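Local coordinates for Low molecular weight phosphotyrosine protein phosphatase 1 (Drosophila melanogaster, PDB 7CUY) that probably removes phosphate from tyrosine-phosphorylated proteins and from small aryl and acyl phosphates, as a cytoplasmic low molecular weight phosphatase, at residues L107-D112 with N119-D124; V5-L10 with V143-F148. All coordinates share one frame; numbering follows the deposited sequence.

Overall arrangement
From the N terminus the chain enters the parallel sheet with strand 3-9, which ends at Cys9, by similarity the nucleophile. Most of the chain then passes before helix 132-153 packs against this strand in interaction 2, closing a loop of 132 residues. Interaction 1 lies within that span: six residues after strand 106-109 and its 3-10 turn, the chain comes back as 119-124 and closes a short loop leading to Asp124, the probable proton donor. The contacts nest without crossing, and their centres are about 8 Å apart. Leu108 and Leu110 of interaction 1 touch Phe148, Ala144 and Cys145 of interaction 2, so edge strand, central strand and last helix share one core.

Interaction 1 (L107-D112 with N119-D124); sequences LLMLGD and NRIIED
Arg120 reaches back to Asp112 across a short loop that follows the edge strand 106-109 of the Rossmann-like parallel sheet and leads to Asp124, by similarity the proton donor. The two side chains run side by side in the same direction: Arg120, extended from CG to NE, lies alongside Asp112 and brings NH1 to the carboxylate. Arg120 NH1 meets the syn lone pair of Asp112 OD1 at 2.6 Å in a single-nitrogen salt bridge, bent to 135° at the hydrogen; the carboxylate and guanidinium planes are nearly coplanar, 14° apart. Met109 crosses Arg120 at about a right angle and sets CE over one face of its guanidinium, 3.7 Å from Arg120 NH1. The Met109 chain bends at chi3 (73°), and Met109 CE also lies 4.1 Å from Ile121 CD1; an unbranched thioether can pack against both.

On the buried side, the branched Ile122 packs its CD1 against Leu110 CD2, while Ile122 O accepts a hydrogen bond from Arg15, an active-site residue by similarity. Gly111 has no side chain, and its CA makes a CH···O contact of 3.3 Å with Arg120 O, so the backbones run close together. One water accepts from Gly111 N at 2.9 Å and donates to Arg120 O at 2.7 Å.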
ATOM      1  N   LEU A 107      -3.247 -12.051   3.688  1.00 17.95           N
ATOM      2  CA  LEU A 107      -3.022 -10.810   4.429  1.00 19.12           C
ATOM      3  C   LEU A 107      -1.550 -10.699   4.811  1.00 20.95           C
ATOM      4  O   LEU A 107      -1.033 -11.525   5.577  1.00 25.32           O
ATOM      5  CB  LEU A 107      -3.880 -10.740   5.692  1.00 17.51           C
ATOM      6  CG  LEU A 107      -5.350 -11.116   5.574  1.00 24.08           C
ATOM      7  CD1 LEU A 107      -6.077 -10.804   6.892  1.00 24.44           C
ATOM      8  CD2 LEU A 107      -6.011 -10.418   4.391  1.00 17.49           C
ATOM      9  N   LEU A 108      -0.882  -9.675   4.307  1.00 17.60           N
ATOM     10  CA  LEU A 108       0.543  -9.516   4.531  1.00 17.08           C
ATOM     11  C   LEU A 108       0.808  -8.105   5.020  1.00 16.59           C
ATOM     12  O   LEU A 108       0.025  -7.188   4.790  1.00 15.23           O
ATOM     13  CB  LEU A 108       1.347  -9.804   3.242  1.00 16.60           C
ATOM     14  CG  LEU A 108       1.056 -11.191   2.644  1.00 20.05           C
ATOM     15  CD1 LEU A 108       1.586 -11.283   1.234  1.00 22.48           C
ATOM     16  CD2 LEU A 108       1.616 -12.323   3.538  1.00 21.36           C
ATOM     17  N   MET A 109       1.921  -7.928   5.699  1.00 17.09           N
ATOM     18  CA  MET A 109       2.378  -6.594   6.034  1.00 16.77           C
ATOM     19  C   MET A 109       3.501  -6.238   5.068  1.00 18.51           C
ATOM     20  O   MET A 109       4.440  -7.024   4.893  1.00 16.01           O
ATOM     21  CB  MET A 109       2.842  -6.525   7.490  1.00 19.55           C
ATOM     22  CG  MET A 109       2.948  -5.101   7.947  1.00 19.83           C
ATOM     23  SD  MET A 109       3.419  -4.933   9.661  1.00 22.49           S
ATOM     24  CE  MET A 109       5.152  -5.393   9.553  1.00 19.75           C
ATOM     25  N   LEU A 110       3.376  -5.081   4.399  1.00 18.90           N
ATOM     26  CA  LEU A 110       4.265  -4.797   3.268  1.00 15.21           C
ATOM     27  C   LEU A 110       5.737  -4.838   3.687  1.00 19.03           C
ATOM     28  O   LEU A 110       6.584  -5.375   2.961  1.00 16.48           O
ATOM     29  CB  LEU A 110       3.909  -3.444   2.643  1.00 18.83           C
ATOM     30  CG  LEU A 110       4.773  -3.041   1.431  1.00 18.07           C
ATOM     31  CD1 LEU A 110       4.786  -4.130   0.399  1.00 16.22           C
ATOM     32  CD2 LEU A 110       4.286  -1.746   0.803  1.00 17.86           C
ATOM     33  N   GLY A 111       6.057  -4.317   4.872  1.00 20.39           N
ATOM     34  CA  GLY A 111       7.446  -4.236   5.275  1.00 18.74           C
ATOM     35  C   GLY A 111       8.076  -5.564   5.666  1.00 20.81           C
ATOM     36  O   GLY A 111       9.281  -5.595   5.925  1.00 22.52           O
ATOM     37  N   ASP A 112       7.305  -6.649   5.729  1.00 21.54           N
ATOM     38  CA  ASP A 112       7.941  -7.950   5.930  1.00 21.91           C
ATOM     39  C   ASP A 112       8.731  -8.400   4.698  1.00 24.46           C
ATOM     40  O   ASP A 112       9.383  -9.453   4.734  1.00 20.10           O
ATOM     41  CB  ASP A 112       6.896  -9.010   6.308  1.00 19.61           C
ATOM     42  CG  ASP A 112       6.487  -8.942   7.791  1.00 26.04           C
ATOM     43  OD1 ASP A 112       7.197  -8.293   8.586  1.00 26.53           O
ATOM     44  OD2 ASP A 112       5.454  -9.547   8.164  1.00 25.99           O
ATOM     45  N   ASN A 119      13.213  -1.751  10.328  1.00 34.23           N
ATOM     46  CA  ASN A 119      12.646  -0.773   9.405  1.00 30.46           C
ATOM     47  C   ASN A 119      11.354  -1.265   8.776  1.00 26.57           C
ATOM     48  O   ASN A 119      10.914  -0.719   7.754  1.00 31.84           O
ATOM     49  CB  ASN A 119      13.643  -0.408   8.303  1.00 34.16           C
ATOM     50  CG  ASN A 119      14.868   0.330   8.826  1.00 43.77           C
ATOM     51  OD1 ASN A 119      15.795   0.618   8.062  1.00 46.46           O
ATOM     52  ND2 ASN A 119      14.904   0.594  10.136  1.00 46.63           N
ATOM     53  N   ARG A 120      10.732  -2.283   9.361  1.00 27.05           N
ATOM     54  CA  ARG A 120       9.639  -2.945   8.663  1.00 27.21           C
ATOM     55  C   ARG A 120       8.299  -2.250   8.853  1.00 22.53           C
ATOM     56  O   ARG A 120       7.404  -2.445   8.028  1.00 19.19           O
ATOM     57  CB  ARG A 120       9.534  -4.395   9.100  1.00 25.13           C
ATOM     58  CG  ARG A 120       8.899  -4.608  10.447  1.00 31.33           C
ATOM     59  CD  ARG A 120       9.081  -6.044  10.800  1.00 31.65           C
ATOM     60  NE  ARG A 120       8.486  -6.410  12.072  1.00 39.90           N
ATOM     61  CZ  ARG A 120       7.572  -7.363  12.203  1.00 38.72           C
ATOM     62  NH1 ARG A 120       7.156  -8.024  11.126  1.00 32.55           N
ATOM     63  NH2 ARG A 120       7.085  -7.663  13.404  1.00 42.18           N
ATOM     64  N   ILE A 121       8.146  -1.446   9.900  1.00 19.28           N
ATOM     65  CA  ILE A 121       6.911  -0.700  10.117  1.00 19.88           C
ATOM     66  C   ILE A 121       6.936   0.545   9.239  1.00 19.35           C
ATOM     67  O   ILE A 121       7.893   1.330   9.272  1.00 19.92           O
ATOM     68  CB  ILE A 121       6.736  -0.334  11.598  1.00 19.01           C
ATOM     69  CG1 ILE A 121       6.761  -1.595  12.466  1.00 21.08           C
ATOM     70  CG2 ILE A 121       5.444   0.452  11.825  1.00 20.75           C
ATOM     71  CD1 ILE A 121       5.528  -2.452  12.369  1.00 21.95           C
ATOM     72  N   ILE A 122       5.909   0.712   8.417  1.00 18.44           N
ATOM     73  CA  ILE A 122       5.753   1.948   7.663  1.00 20.07           C
ATOM     74  C   ILE A 122       4.839   2.846   8.485  1.00 18.79           C
ATOM     75  O   ILE A 122       3.622   2.637   8.556  1.00 18.17           O
ATOM     76  CB  ILE A 122       5.234   1.705   6.245  1.00 17.62           C
ATOM     77  CG1 ILE A 122       6.312   0.943   5.441  1.00 17.61           C
ATOM     78  CG2 ILE A 122       4.915   3.031   5.608  1.00 16.95           C
ATOM     79  CD1 ILE A 122       5.784   0.079   4.278  1.00 15.65           C
ATOM     80  N   GLU A 123       5.441   3.852   9.116  1.00 21.16           N
ATOM     81  CA  GLU A 123       4.761   4.673  10.108  1.00 21.63           C
ATOM     82  C   GLU A 123       3.866   5.713   9.456  1.00 20.15           C
ATOM     83  O   GLU A 123       4.205   6.293   8.423  1.00 17.17           O
ATOM     84  CB  GLU A 123       5.777   5.393  10.997  1.00 23.56           C
ATOM     85  CG  GLU A 123       6.809   4.494  11.636  1.00 29.06           C
ATOM     86  CD  GLU A 123       6.315   3.944  12.949  1.00 41.72           C
ATOM     87  OE1 GLU A 123       5.104   4.128  13.227  1.00 41.81           O
ATOM     88  OE2 GLU A 123       7.125   3.331  13.693  1.00 47.05           O
ATOM     89  N   ASP A 124       2.735   5.953  10.082  1.00 21.11           N
ATOM     90  CA  ASP A 124       1.785   7.002   9.754  1.00 20.05           C
ATOM     91  C   ASP A 124       2.482   8.363   9.785  1.00 20.18           C
ATOM     92  O   ASP A 124       2.877   8.818  10.864  1.00 21.95           O
ATOM     93  CB  ASP A 124       0.647   6.928  10.770  1.00 24.79           C
ATOM     94  CG  ASP A 124      -0.510   7.845  10.437  1.00 27.34           C
ATOM     95  OD1 ASP A 124      -0.372   8.701   9.531  1.00 23.45           O
ATOM     96  OD2 ASP A 124      -1.549   7.700  11.112  1.00 27.61           O
TER
HETATM   97  O   HOH W   1       4.934  -2.587   6.844  1.00 19.41           O

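Interaction 2 (V5-L10 with V143-F148); sequences VLMICL and VACAAF
Val5 and Met7 meet Phe148 and Cys145 where helix 132-153 lies against strand 3-9, a helix-on-sheet layer of the Rossmann-like alpha/beta fold of low molecular weight phosphatases. No hydrogen bond joins the two segments. Their nearest CA atoms, those of Met7 and Cys145, are 10.8 Å apart, so the side chains span the space between the layers, and the contact is wholly apolar and buried.

The first kind of contact sets an aliphatic methyl against an aromatic ring. Val5 CG2 lies 4.2 Å from Phe148 CE1, and the two side chains run antiparallel, each passing alongside the other. Valine, branched at CB, suits a strand and presents a compact methyl, while phenylalanine supplies the length needed to reach from the helix. Phe148 has CG anti to its backbone N (chi1 172°), and its CB already points toward the strand. The ring also makes edge-to-face contacts with Tyr83, Phe85 and Phe113, which places Val5 beside an aromatic cluster.

The second kind involves two sulfur-containing side chains. Met7 leaves its strand with CG anti to the carbonyl carbon, bends at chi2 (-68°), and only then runs outward through SD to CE. The long, unbranched chain spans the gap between strand and helix. Cys145 is small enough for a helix position that receives the methionine end; both residues also touch Met23 of helix 15-29, linking a second helix to the contact.

Two residues beyond Met7 the strand ends at Cys9, by similarity the nucleophile, and so leads into the phosphate-binding loop, which in this family starts at the nucleophilic cysteine. The reach of Met7 ends with its terminal methyl CE 4.1 Å from Cys145 SG.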
ATOM      1  N   VAL A   5      -3.488  -7.050  -6.275  1.00 15.64           N
ATOM      2  CA  VAL A   5      -2.846  -6.603  -5.036  1.00 17.69           C
ATOM      3  C   VAL A   5      -3.583  -5.363  -4.541  1.00 15.95           C
ATOM      4  O   VAL A   5      -3.860  -4.453  -5.331  1.00 19.23           O
ATOM      5  CB  VAL A   5      -1.353  -6.274  -5.255  1.00 20.24           C
ATOM      6  CG1 VAL A   5      -0.764  -5.550  -4.037  1.00 14.80           C
ATOM      7  CG2 VAL A   5      -0.544  -7.535  -5.532  1.00 16.24           C
ATOM      8  N   LEU A   6      -3.881  -5.313  -3.241  1.00 14.87           N
ATOM      9  CA  LEU A   6      -4.580  -4.183  -2.618  1.00 14.61           C
ATOM     10  C   LEU A   6      -3.744  -3.630  -1.475  1.00 14.59           C
ATOM     11  O   LEU A   6      -3.447  -4.357  -0.520  1.00 16.91           O
ATOM     12  CB  LEU A   6      -5.955  -4.614  -2.101  1.00 14.46           C
ATOM     13  CG  LEU A   6      -6.856  -3.520  -1.505  1.00 17.82           C
ATOM     14  CD1 LEU A   6      -7.247  -2.469  -2.571  1.00 18.39           C
ATOM     15  CD2 LEU A   6      -8.100  -4.120  -0.853  1.00 19.03           C
ATOM     16  N   MET A   7      -3.355  -2.358  -1.557  1.00 16.39           N
ATOM     17  CA  MET A   7      -2.628  -1.723  -0.455  1.00 15.22           C
ATOM     18  C   MET A   7      -3.594  -1.013   0.488  1.00 17.76           C
ATOM     19  O   MET A   7      -4.421  -0.224   0.041  1.00 18.60           O
ATOM     20  CB  MET A   7      -1.601  -0.716  -0.973  1.00 17.12           C
ATOM     21  CG  MET A   7      -0.642  -1.295  -1.988  1.00 17.34           C
ATOM     22  SD  MET A   7       0.463  -2.508  -1.269  1.00 20.16           S
ATOM     23  CE  MET A   7       1.671  -2.695  -2.620  1.00 16.27           C
ATOM     24  N   ILE A   8      -3.451  -1.250   1.795  1.00 17.47           N
ATOM     25  CA  ILE A   8      -4.357  -0.725   2.815  1.00 14.90           C
ATOM     26  C   ILE A   8      -3.547   0.082   3.820  1.00 20.96           C
ATOM     27  O   ILE A   8      -2.498  -0.378   4.293  1.00 18.70           O
ATOM     28  CB  ILE A   8      -5.088  -1.869   3.560  1.00 17.01           C
ATOM     29  CG1 ILE A   8      -5.959  -2.694   2.613  1.00 15.96           C
ATOM     30  CG2 ILE A   8      -5.883  -1.348   4.741  1.00 18.95           C
ATOM     31  CD1 ILE A   8      -6.896  -1.859   1.782  1.00 19.90           C
ATOM     32  N   CYS A   9      -4.048   1.254   4.188  1.00 17.43           N
ATOM     33  CA  CYS A   9      -3.581   1.891   5.412  1.00 19.31           C
ATOM     34  C   CYS A   9      -4.807   2.441   6.137  1.00 23.27           C
ATOM     35  O   CYS A   9      -5.953   2.136   5.776  1.00 20.06           O
ATOM     36  CB  CYS A   9      -2.515   2.951   5.123  1.00 15.75           C
ATOM     37  SG  CYS A   9      -3.082   4.376   4.169  1.00 20.89           S
ATOM     38  N   LEU A  10      -4.570   3.246   7.174  1.00 20.93           N
ATOM     39  CA  LEU A  10      -5.681   3.647   8.036  1.00 25.42           C
ATOM     40  C   LEU A  10      -6.658   4.554   7.292  1.00 25.34           C
ATOM     41  O   LEU A  10      -7.878   4.363   7.386  1.00 24.00           O
ATOM     42  CB  LEU A  10      -5.158   4.331   9.299  1.00 21.51           C
ATOM     43  CG  LEU A  10      -6.194   4.867  10.303  1.00 23.37           C
ATOM     44  CD1 LEU A  10      -7.182   3.773  10.714  1.00 20.23           C
ATOM     45  CD2 LEU A  10      -5.513   5.436  11.533  1.00 21.53           C
ATOM     46  N   VAL A 143      11.708  -0.508  -1.616  1.00 17.65           N
ATOM     47  CA  VAL A 143      12.427  -1.731  -1.286  1.00 17.79           C
ATOM     48  C   VAL A 143      11.460  -2.895  -1.090  1.00 18.23           C
ATOM     49  O   VAL A 143      11.674  -3.991  -1.617  1.00 15.94           O
ATOM     50  CB  VAL A 143      13.311  -1.510  -0.046  1.00 19.88           C
ATOM     51  CG1 VAL A 143      13.924  -2.839   0.429  1.00 19.79           C
ATOM     52  CG2 VAL A 143      14.413  -0.459  -0.347  1.00 20.02           C
ATOM     53  N   ALA A 144      10.393  -2.683  -0.318  1.00 17.79           N
ATOM     54  CA  ALA A 144       9.451  -3.762  -0.031  1.00 17.04           C
ATOM     55  C   ALA A 144       8.763  -4.260  -1.298  1.00 16.17           C
ATOM     56  O   ALA A 144       8.628  -5.468  -1.515  1.00 18.78           O
ATOM     57  CB  ALA A 144       8.405  -3.286   0.989  1.00 18.47           C
ATOM     58  N   CYS A 145       8.295  -3.337  -2.140  1.00 17.90           N
ATOM     59  CA  CYS A 145       7.540  -3.741  -3.320  1.00 15.55           C
ATOM     60  C   CYS A 145       8.392  -4.578  -4.262  1.00 20.28           C
ATOM     61  O   CYS A 145       7.941  -5.614  -4.761  1.00 19.21           O
ATOM     62  CB  CYS A 145       7.001  -2.510  -4.056  1.00 16.64           C
ATOM     63  SG  CYS A 145       5.569  -1.699  -3.260  1.00 20.00           S
ATOM     64  N   ALA A 146       9.618  -4.131  -4.535  1.00 17.64           N
ATOM     65  CA  ALA A 146      10.532  -4.918  -5.355  1.00 18.04           C
ATOM     66  C   ALA A 146      10.688  -6.333  -4.812  1.00 17.87           C
ATOM     67  O   ALA A 146      10.523  -7.319  -5.544  1.00 16.05           O
ATOM     68  CB  ALA A 146      11.885  -4.212  -5.418  1.00 22.42           C
ATOM     69  N   ALA A 147      10.995  -6.451  -3.513  1.00 20.83           N
ATOM     70  CA  ALA A 147      11.265  -7.759  -2.924  1.00 16.73           C
ATOM     71  C   ALA A 147      10.041  -8.665  -3.010  1.00 17.53           C
ATOM     72  O   ALA A 147      10.151  -9.833  -3.401  1.00 17.64           O
ATOM     73  CB  ALA A 147      11.725  -7.603  -1.474  1.00 18.38           C
ATOM     74  N   PHE A 148       8.858  -8.140  -2.659  1.00 17.91           N
ATOM     75  CA  PHE A 148       7.626  -8.911  -2.833  1.00 20.45           C
ATOM     76  C   PHE A 148       7.437  -9.346  -4.282  1.00 19.00           C
ATOM     77  O   PHE A 148       7.128 -10.511  -4.564  1.00 18.30           O
ATOM     78  CB  PHE A 148       6.410  -8.095  -2.399  1.00 18.14           C
ATOM     79  CG  PHE A 148       5.098  -8.757  -2.738  1.00 17.63           C
ATOM     80  CD1 PHE A 148       4.334  -8.313  -3.795  1.00 20.94           C
ATOM     81  CD2 PHE A 148       4.650  -9.840  -2.002  1.00 18.43           C
ATOM     82  CE1 PHE A 148       3.124  -8.926  -4.122  1.00 22.08           C
ATOM     83  CE2 PHE A 148       3.453 -10.460  -2.312  1.00 21.87           C
ATOM     84  CZ  PHE A 148       2.686  -9.998  -3.383  1.00 23.67           C
TER